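Local coordinates for segregation protein (Thermus thermophilus, PDB 1WCV) that hydrolyses ATP and, when ATP is bound, binds double-stranded DNA cooperatively as nucleoprotein filaments, probably in the service of bacterial chromosome partitioning, at residues Ala29-Ala32 against Arg33-Lys36; Leu126-Asn129 against Ala130-Ala134; Lys220-Ala223 against Gln224-Thr228; Arg236-Ala239 against Glu240-Ala244. All blocks are in the same frame, centred on the assembly; numbering follows the deposited sequence.

Contact 1 of 4, residues Ala29-Ala32 against Arg33-Lys36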
loop_
_atom_site.group_PDB
_atom_site.type_symbol
_atom_site.label_atom_id
_atom_site.label_comp_id
_atom_site.label_asym_id
_atom_site.label_seq_id
_atom_site.Cartn_x
_atom_site.Cartn_y
_atom_site.Cartn_z
ATOM N N ALA A 29 -18.248 1.215 -3.232
ATOM C CA ALA A 29 -18.709 1.715 -1.940
ATOM C C ALA A 29 -17.818 2.819 -1.402
ATOM O O ALA A 29 -18.307 3.823 -0.872
ATOM C CB ALA A 29 -18.791 0.579 -0.934
ATOM N N TYR A 30 -16.507 2.643 -1.532
ATOM C CA TYR A 30 -15.596 3.654 -1.030
ATOM C C TYR A 30 -15.365 4.827 -1.962
ATOM O O TYR A 30 -15.065 5.924 -1.502
ATOM C CB TYR A 30 -14.282 3.007 -0.602
ATOM C CG TYR A 30 -14.459 2.252 0.696
ATOM C CD1 TYR A 30 -14.588 2.936 1.905
ATOM C CD2 TYR A 30 -14.575 0.869 0.709
ATOM C CE1 TYR A 30 -14.836 2.257 3.095
ATOM C CE2 TYR A 30 -14.824 0.176 1.893
ATOM C CZ TYR A 30 -14.955 0.880 3.084
ATOM O OH TYR A 30 -15.214 0.200 4.247
ATOM N N LEU A 31 -15.502 4.619 -3.268
ATOM C CA LEU A 31 -15.337 5.739 -4.183
ATOM C C LEU A 31 -16.540 6.663 -3.941
ATOM O O LEU A 31 -16.439 7.884 -4.047
ATOM C CB LEU A 31 -15.300 5.248 -5.636
ATOM C CG LEU A 31 -14.001 4.558 -6.085
ATOM C CD1 LEU A 31 -14.185 3.998 -7.491
ATOM C CD2 LEU A 31 -12.837 5.542 -6.054
ATOM N N ALA A 32 -17.680 6.069 -3.598
ATOM C CA ALA A 32 -18.884 6.854 -3.319
ATOM C C ALA A 32 -18.648 7.698 -2.069
ATOM O O ALA A 32 -18.996 8.877 -2.026
ATOM C CB ALA A 32 -20.067 5.942 -3.092
ATOM N N ARG A 33 -18.055 7.086 -1.052
ATOM C CA ARG A 33 -17.779 7.786 0.195
ATOM C C ARG A 33 -16.725 8.875 0.031
ATOM O O ARG A 33 -16.548 9.711 0.915
ATOM C CB ARG A 33 -17.371 6.783 1.279
ATOM C CG ARG A 33 -18.551 5.939 1.782
ATOM C CD ARG A 33 -18.107 4.826 2.722
ATOM N NE ARG A 33 -19.237 4.168 3.385
ATOM C CZ ARG A 33 -20.122 3.378 2.780
ATOM N NH1 ARG A 33 -20.025 3.124 1.478
ATOM N NH2 ARG A 33 -21.112 2.841 3.485
ATOM N N LEU A 34 -16.030 8.872 -1.102
ATOM C CA LEU A 34 -15.031 9.895 -1.377
ATOM C C LEU A 34 -15.724 11.087 -2.027
ATOM O O LEU A 34 -15.081 12.069 -2.394
ATOM C CB LEU A 34 -13.941 9.364 -2.311
ATOM C CG LEU A 34 -12.879 8.465 -1.676
ATOM C CD1 LEU A 34 -11.865 8.041 -2.734
ATOM C CD2 LEU A 34 -12.186 9.220 -0.551
ATOM N N GLY A 35 -17.042 10.987 -2.174
ATOM C CA GLY A 35 -17.807 12.066 -2.771
ATOM C C GLY A 35 -17.943 11.986 -4.279
ATOM O O GLY A 35 -18.128 13.005 -4.946
ATOM N N LYS A 36 -17.859 10.776 -4.821
ATOM C CA LYS A 36 -17.978 10.576 -6.263
ATOM C C LYS A 36 -19.342 9.992 -6.621
ATOM O O LYS A 36 -19.867 9.155 -5.887
ATOM C CB LYS A 36 -16.900 9.602 -6.749
ATOM C CG LYS A 36 -15.468 9.977 -6.407
ATOM C CD LYS A 36 -14.956 11.124 -7.254
ATOM C CE LYS A 36 -13.463 11.317 -7.040
ATOM N NZ LYS A 36 -12.893 12.382 -7.905
#

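Contact 2 of 4, residues Leu126-Asn129 against Ala130-Ala134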
loop_
_atom_site.group_PDB
_atom_site.type_symbol
_atom_site.label_atom_id
_atom_site.label_comp_id
_atom_site.label_asym_id
_atom_site.label_seq_id
_atom_site.Cartn_x
_atom_site.Cartn_y
_atom_site.Cartn_z
ATOM N N LEU A 126 -19.512 -10.324 -23.283
ATOM C CA LEU A 126 -19.791 -9.328 -22.251
ATOM C C LEU A 126 -18.491 -8.780 -21.686
ATOM O O LEU A 126 -18.385 -7.588 -21.400
ATOM C CB LEU A 126 -20.652 -9.932 -21.135
ATOM C CG LEU A 126 -22.151 -9.854 -21.452
ATOM C CD1 LEU A 126 -22.951 -10.784 -20.559
ATOM C CD2 LEU A 126 -22.606 -8.408 -21.284
ATOM N N THR A 127 -17.496 -9.647 -21.543
ATOM C CA THR A 127 -16.202 -9.207 -21.036
ATOM C C THR A 127 -15.617 -8.267 -22.078
ATOM O O THR A 127 -15.127 -7.185 -21.758
ATOM C CB THR A 127 -15.234 -10.386 -20.863
ATOM O OG1 THR A 127 -15.861 -11.401 -20.073
ATOM C CG2 THR A 127 -13.943 -9.926 -20.180
ATOM N N LEU A 128 -15.676 -8.695 -23.334
ATOM C CA LEU A 128 -15.141 -7.898 -24.423
ATOM C C LEU A 128 -15.855 -6.553 -24.509
ATOM O O LEU A 128 -15.228 -5.526 -24.748
ATOM C CB LEU A 128 -15.268 -8.662 -25.746
ATOM C CG LEU A 128 -14.590 -8.054 -26.976
ATOM C CD1 LEU A 128 -15.338 -6.825 -27.425
ATOM C CD2 LEU A 128 -13.144 -7.708 -26.655
ATOM N N ASN A 129 -17.168 -6.551 -24.321
ATOM C CA ASN A 129 -17.913 -5.293 -24.372
ATOM C C ASN A 129 -17.476 -4.353 -23.248
ATOM O O ASN A 129 -17.500 -3.131 -23.400
ATOM C CB ASN A 129 -19.420 -5.559 -24.277
ATOM C CG ASN A 129 -20.079 -5.637 -25.638
ATOM O OD1 ASN A 129 -20.389 -4.613 -26.253
ATOM N ND2 ASN A 129 -20.276 -6.856 -26.128
ATOM N N ALA A 130 -17.071 -4.926 -22.121
ATOM C CA ALA A 130 -16.618 -4.120 -20.994
ATOM C C ALA A 130 -15.286 -3.470 -21.352
ATOM O O ALA A 130 -15.078 -2.274 -21.131
ATOM C CB ALA A 130 -16.457 -5.000 -19.754
ATOM N N LEU A 131 -14.392 -4.266 -21.928
ATOM C CA LEU A 131 -13.078 -3.782 -22.309
ATOM C C LEU A 131 -13.127 -2.757 -23.432
ATOM O O LEU A 131 -12.284 -1.865 -23.505
ATOM C CB LEU A 131 -12.190 -4.955 -22.717
ATOM C CG LEU A 131 -11.882 -5.938 -21.588
ATOM C CD1 LEU A 131 -10.925 -7.017 -22.068
ATOM C CD2 LEU A 131 -11.283 -5.173 -20.423
ATOM N N ALA A 132 -14.117 -2.887 -24.308
ATOM C CA ALA A 132 -14.252 -1.965 -25.429
ATOM C C ALA A 132 -14.855 -0.636 -25.004
ATOM O O ALA A 132 -14.720 0.362 -25.708
ATOM C CB ALA A 132 -15.102 -2.597 -26.529
ATOM N N ALA A 133 -15.499 -0.616 -23.841
ATOM C CA ALA A 133 -16.135 0.602 -23.346
ATOM C C ALA A 133 -15.350 1.329 -22.254
ATOM O O ALA A 133 -15.542 2.528 -22.025
ATOM C CB ALA A 133 -17.525 0.271 -22.836
ATOM N N ALA A 134 -14.463 0.612 -21.582
ATOM C CA ALA A 134 -13.686 1.196 -20.496
ATOM C C ALA A 134 -12.444 1.957 -20.937
ATOM O O ALA A 134 -11.976 1.810 -22.060
ATOM C CB ALA A 134 -13.279 0.096 -19.519
#

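Contact 3 of 4, residues Lys220-Ala223 against Gln224-Thr228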
loop_
_atom_site.group_PDB
_atom_site.type_symbol
_atom_site.label_atom_id
_atom_site.label_comp_id
_atom_site.label_asym_id
_atom_site.label_seq_id
_atom_site.Cartn_x
_atom_site.Cartn_y
_atom_site.Cartn_z
ATOM N N LYS A 220 -24.448 -7.057 1.694
ATOM C CA LYS A 220 -24.003 -5.734 2.115
ATOM C C LYS A 220 -22.544 -5.482 1.763
ATOM O O LYS A 220 -21.744 -6.414 1.678
ATOM C CB LYS A 220 -24.179 -5.572 3.625
ATOM C CG LYS A 220 -25.609 -5.727 4.110
ATOM C CD LYS A 220 -25.712 -5.582 5.622
ATOM C CE LYS A 220 -25.418 -4.158 6.080
ATOM N NZ LYS A 220 -25.551 -3.996 7.557
ATOM N N THR A 221 -22.195 -4.217 1.553
ATOM C CA THR A 221 -20.805 -3.887 1.249
ATOM C C THR A 221 -20.046 -4.064 2.559
ATOM O O THR A 221 -20.651 -4.119 3.625
ATOM C CB THR A 221 -20.649 -2.432 0.797
ATOM O OG1 THR A 221 -21.004 -1.559 1.877
ATOM C CG2 THR A 221 -21.535 -2.147 -0.418
ATOM N N ILE A 222 -18.724 -4.162 2.495
ATOM C CA ILE A 222 -17.967 -4.332 3.725
ATOM C C ILE A 222 -18.078 -3.074 4.598
ATOM O O ILE A 222 -17.942 -3.134 5.821
ATOM C CB ILE A 222 -16.481 -4.657 3.431
ATOM C CG1 ILE A 222 -15.791 -5.130 4.709
ATOM C CG2 ILE A 222 -15.768 -3.438 2.857
ATOM C CD1 ILE A 222 -16.355 -6.417 5.262
ATOM N N ALA A 223 -18.335 -1.932 3.973
ATOM C CA ALA A 223 -18.487 -0.698 4.740
ATOM C C ALA A 223 -19.757 -0.784 5.596
ATOM O O ALA A 223 -19.809 -0.247 6.708
ATOM C CB ALA A 223 -18.561 0.496 3.802
ATOM N N GLN A 224 -20.778 -1.457 5.074
ATOM C CA GLN A 224 -22.042 -1.616 5.798
ATOM C C GLN A 224 -21.948 -2.746 6.811
ATOM O O GLN A 224 -22.424 -2.623 7.937
ATOM C CB GLN A 224 -23.197 -1.944 4.842
ATOM C CG GLN A 224 -23.594 -0.842 3.882
ATOM C CD GLN A 224 -24.619 -1.313 2.866
ATOM O OE1 GLN A 224 -24.370 -2.248 2.099
ATOM N NE2 GLN A 224 -25.780 -0.668 2.855
ATOM N N HIS A 225 -21.322 -3.844 6.403
ATOM C CA HIS A 225 -21.201 -5.032 7.246
ATOM C C HIS A 225 -20.200 -4.996 8.403
ATOM O O HIS A 225 -20.503 -5.435 9.513
ATOM C CB HIS A 225 -20.888 -6.237 6.355
ATOM C CG HIS A 225 -20.910 -7.546 7.079
ATOM N ND1 HIS A 225 -22.048 -8.045 7.675
ATOM C CD2 HIS A 225 -19.936 -8.460 7.301
ATOM C CE1 HIS A 225 -21.773 -9.210 8.232
ATOM N NE2 HIS A 225 -20.499 -9.486 8.019
ATOM N N ALA A 226 -18.997 -4.498 8.141
ATOM C CA ALA A 226 -17.958 -4.446 9.166
ATOM C C ALA A 226 -16.972 -3.358 8.772
ATOM O O ALA A 226 -15.866 -3.650 8.329
ATOM C CB ALA A 226 -17.250 -5.798 9.253
ATOM N N PRO A 227 -17.364 -2.086 8.942
ATOM C CA PRO A 227 -16.553 -0.909 8.605
ATOM C C PRO A 227 -15.164 -0.782 9.226
ATOM O O PRO A 227 -14.333 -0.016 8.728
ATOM C CB PRO A 227 -17.474 0.256 8.969
ATOM C CG PRO A 227 -18.273 -0.292 10.097
ATOM C CD PRO A 227 -18.620 -1.675 9.599
ATOM N N THR A 228 -14.893 -1.511 10.301
ATOM C CA THR A 228 -13.566 -1.428 10.895
ATOM C C THR A 228 -12.780 -2.726 10.760
ATOM O O THR A 228 -11.742 -2.886 11.389
ATOM C CB THR A 228 -13.602 -0.998 12.383
ATOM O OG1 THR A 228 -14.360 -1.944 13.145
ATOM C CG2 THR A 228 -14.213 0.399 12.519
#

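Contact 4 of 4, residues Arg236-Ala239 against Glu240-Ala244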
loop_
_atom_site.group_PDB
_atom_site.type_symbol
_atom_site.label_atom_id
_atom_site.label_comp_id
_atom_site.label_asym_id
_atom_site.label_seq_id
_atom_site.Cartn_x
_atom_site.Cartn_y
_atom_site.Cartn_z
ATOM N N ARG A 236 -10.813 1.011 1.619
ATOM C CA ARG A 236 -10.872 2.461 1.756
ATOM C C ARG A 236 -9.584 3.023 1.152
ATOM O O ARG A 236 -9.600 3.987 0.386
ATOM C CB ARG A 236 -10.976 2.847 3.240
ATOM C CG ARG A 236 -10.854 4.348 3.556
ATOM C CD ARG A 236 -11.932 5.173 2.875
ATOM N NE ARG A 236 -11.774 6.616 3.077
ATOM C CZ ARG A 236 -12.075 7.268 4.200
ATOM N NH1 ARG A 236 -12.556 6.615 5.248
ATOM N NH2 ARG A 236 -11.909 8.582 4.268
ATOM N N ARG A 237 -8.466 2.385 1.488
ATOM C CA ARG A 237 -7.164 2.820 1.001
ATOM C C ARG A 237 -7.042 2.583 -0.508
ATOM O O ARG A 237 -6.471 3.403 -1.227
ATOM C CB ARG A 237 -6.068 2.082 1.776
ATOM C CG ARG A 237 -4.649 2.570 1.524
ATOM C CD ARG A 237 -3.694 1.978 2.562
ATOM N NE ARG A 237 -4.041 2.413 3.917
ATOM C CZ ARG A 237 -4.418 1.603 4.906
ATOM N NH1 ARG A 237 -4.504 0.291 4.719
ATOM N NH2 ARG A 237 -4.717 2.107 6.088
ATOM N N LEU A 238 -7.597 1.474 -0.992
ATOM C CA LEU A 238 -7.540 1.185 -2.418
ATOM C C LEU A 238 -8.246 2.266 -3.227
ATOM O O LEU A 238 -7.762 2.668 -4.281
ATOM C CB LEU A 238 -8.188 -0.163 -2.727
ATOM C CG LEU A 238 -8.192 -0.527 -4.217
ATOM C CD1 LEU A 238 -6.756 -0.642 -4.717
ATOM C CD2 LEU A 238 -8.929 -1.837 -4.423
ATOM N N ALA A 239 -9.393 2.730 -2.745
ATOM C CA ALA A 239 -10.128 3.768 -3.458
ATOM C C ALA A 239 -9.224 4.988 -3.624
ATOM O O ALA A 239 -9.240 5.652 -4.660
ATOM C CB ALA A 239 -11.405 4.139 -2.696
ATOM N N GLU A 240 -8.424 5.273 -2.600
ATOM C CA GLU A 240 -7.501 6.405 -2.660
ATOM C C GLU A 240 -6.387 6.128 -3.673
ATOM O O GLU A 240 -5.993 7.010 -4.434
ATOM C CB GLU A 240 -6.881 6.665 -1.278
ATOM C CG GLU A 240 -7.860 7.180 -0.233
ATOM C CD GLU A 240 -7.214 7.374 1.129
ATOM O OE1 GLU A 240 -6.755 6.379 1.728
ATOM O OE2 GLU A 240 -7.156 8.526 1.605
ATOM N N GLU A 241 -5.882 4.897 -3.690
ATOM C CA GLU A 241 -4.815 4.562 -4.610
ATOM C C GLU A 241 -5.348 4.561 -6.040
ATOM O O GLU A 241 -4.664 4.992 -6.970
ATOM C CB GLU A 241 -4.187 3.207 -4.256
ATOM C CG GLU A 241 -2.789 3.058 -4.853
ATOM C CD GLU A 241 -2.123 1.744 -4.526
ATOM O OE1 GLU A 241 -2.654 0.985 -3.681
ATOM O OE2 GLU A 241 -1.054 1.480 -5.118
ATOM N N VAL A 242 -6.578 4.087 -6.214
ATOM C CA VAL A 242 -7.176 4.090 -7.538
ATOM C C VAL A 242 -7.370 5.535 -8.008
ATOM O O VAL A 242 -7.051 5.862 -9.149
ATOM C CB VAL A 242 -8.533 3.349 -7.547
ATOM C CG1 VAL A 242 -9.338 3.741 -8.801
ATOM C CG2 VAL A 242 -8.295 1.834 -7.534
ATOM N N MET A 243 -7.877 6.409 -7.141
ATOM C CA MET A 243 -8.059 7.802 -7.561
ATOM C C MET A 243 -6.723 8.456 -7.901
ATOM O O MET A 243 -6.641 9.276 -8.812
ATOM C CB MET A 243 -8.770 8.629 -6.488
ATOM C CG MET A 243 -10.276 8.444 -6.451
ATOM S SD MET A 243 -11.063 8.410 -8.101
ATOM C CE MET A 243 -10.542 10.007 -8.832
ATOM N N ALA A 244 -5.675 8.100 -7.163
ATOM C CA ALA A 244 -4.356 8.652 -7.432
ATOM C C ALA A 244 -3.909 8.244 -8.838
ATOM O O ALA A 244 -3.353 9.049 -9.579
ATOM C CB ALA A 244 -3.361 8.151 -6.399
#

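Contact 1 of 4, residues Ala29-Ala32 against Arg33-Lys36
The carbonyl oxygen Ala29 O is gripped twice by Arg33, once by the backbone and once by the side-chain tip. Arg33 N reaches Ala29 O at 3.3 Å, the regular i to i+4 bond of the helix, while Arg33 NH1 meets Ala29 O at 3.0 Å from the other face of the carbonyl plane. The NH1 bond rises 52° out of that plane, so it uses no lone pair, yet the oxygen lies within the plane of the guanidinium group, at its edge. Because CG stands beside the backbone N (chi1 -72°) and the chain runs extended to NE, the side chain folds back along the helix; its CD passes Tyr30 CD1 at 4.1 Å, meeting the ring obliquely. Arg33 NH2 forms a salt bridge with Asp78, giving the guanidinium a second fixed point. Two residues on, the helix closes in a Schellman motif: Gly35, with positive phi (89°), sends its N to Ala32 O at 2.9 Å, and Lys36 N makes a weak bond of 3.3 Å to Leu31 O. Leu31 CD2 and Leu34 CD1 meet at 4.3 Å. This is the end of helix 18-33, before strand 38-42: Leu31 packs on Leu114 and Leu116 of strand 114-118, and Tyr30 lies against helices 222-225 and 230-246.

Contact 2 of 4, residues Leu126-Asn129 against Ala130-Ala134
Leu128 and Ala132 meet across one helical turn through both backbone and side chains. Among the backbone bonds, Ala132 N reaches Leu128 O at 2.9 Å and Leu131 N reaches Thr127 O at 3.0 Å, the latter the straighter at 160°. Ala130 N to Leu126 O, 3.1 Å, belongs to the same i to i+4 series; a further member, Ala133 N to Asn129 O, is weak, bent to 124°. The apolar contact is slight: Leu128 CD1 touches Ala132 CB at 4.3 Å. Side-chain carbon also meets backbone carbonyl, for Leu131 CG, placed beside its own backbone N (chi1 -65°), rests 3.5 Å from Thr127 O. The larger side chains turn outward instead, Leu126 to helix 89-96 and Leu131 to helix 146-164. Polar side chains are satisfied beyond the turn. Thr127 OG1 is hydrogen-bonded to Pro120 O and Ser124 N, and Asn129 joins Pro125 O through ND2 and Leu103 N through OD1, which holds both ends of this buried amide. Helix 125-133 connects strand 114-118 to strand 136-142, parallel strands with 8-11 between them, a beta-alpha-beta crossover as in the P-loop NTPase fold to which the ParA family belongs.

Contact 3 of 4, residues Lys220-Ala223 against Gln224-Thr228
A capping box opens the short helix 222-225, formed by Thr221 at the N-cap and Gln224 three residues on. Its two bonds run in opposite senses. Gln224 N donates to Thr221 OG1 at 3.2 Å, and Thr221 N donates to Gln224 OE1 at 3.0 Å. The second is nearly straight (167°), in the plane of the amide carbonyl and on a lone pair of OE1. Both side chains are set for this: Thr221 OG1 sits between its backbone N and carbonyl carbon (chi1 64°), facing the first turn, and Gln224, extended beyond CG, runs back past the threonine. The capping hydroxyl also bonds Asp78. Lys220 crosses Gln224 at a slant, its CE 3.4 Å from Gln224 CB and its NZ making only a weak bond to Gln224 O. An alanine in place of Gln224 would probably leave Thr221 N without its acceptor, and Thr221 OG1 without the CG that packs against it. In fold terms this turn joins helix 210-218 to helix 230-246, and Ile222 lies about 6 Å, side chain to side chain, from the ATP-binding Asn209 and Thr22. Past the cap, His225 N bonds Thr221 O at 2.9 Å, almost in line with the carbonyl, while its imidazole bonds through NE2 to Glu214 and meets the ring of Phe218. The helix ends as Ala226 N reaches Ile222 O at 2.9 Å and Pro227 CB comes to 3.3 Å from Ala223 O.

Contact 4 of 4, residues Arg236-Ala239 against Glu240-Ala244
Glu240 lies back along the preceding turn of helix 230-246, over the backbone of Arg236 and Arg237, in the closing helix of this ParA-family chain. Its CB is 3.3 Å from Arg237 O. CG, anti to the carbonyl carbon (chi1 -68°), comes to 3.7 Å from Arg236 O, and the extended chain then carries OE1 to 3.7 Å from Arg237 CA. Neither arginine of 236-239 pairs with the carboxylate: OE1 stays 5.2 Å from Arg236 NE and 5.3 Å from Arg237 NE, and its ion pair with Arg194 of the second subunit is long and weak. An alanine here would probably deprive that Arg194 of its weak ion partner and bare the backbone at Arg237 CA that the carboxylate overlies. Arg237 itself turns to the second subunit, where NH2 makes a salt bridge with Glu190 and the guanidinium a cation-pi contact with Tyr179. Glu241, by contrast, directs its carboxylate to Thr204 and Trp203 of its own chain. On the buried side Ala239 packs on Tyr30 and Leu31 of helix 18-33. The backbone bonds are uneven: Glu240 N to Arg236 O is weak at 3.5 Å, whereas Val242 N to Leu238 O is 2.7 Å. Val242 CG2 lies 4.1 Å from Leu238 CD1.

In the fold
Contacts 2 and 4 are buried, contact 2 more completely; 1 and 3 are partly buried. Contact 2 lies across the chain's centre from contacts 3 and 4, its polar side chains satisfied by residues of its own chain. Contacts 1, 3 and 4 form a connected group with contact 1 between the others: Tyr30 OH touches Ala223 CB at 3.4 Å, and Tyr30 CB touches Ala239 CB at 3.7 Å. Contact 1 is a helix C-terminus; contact 3 takes in a whole short helix with its N-cap; both use Asp78, through Arg33 and Thr221. Contact 4 is mid-helix, packing Ala239 and Met243 on helix 18-33, with Arg237 and Glu240 toward the second subunit, which contact 3 meets through Thr228.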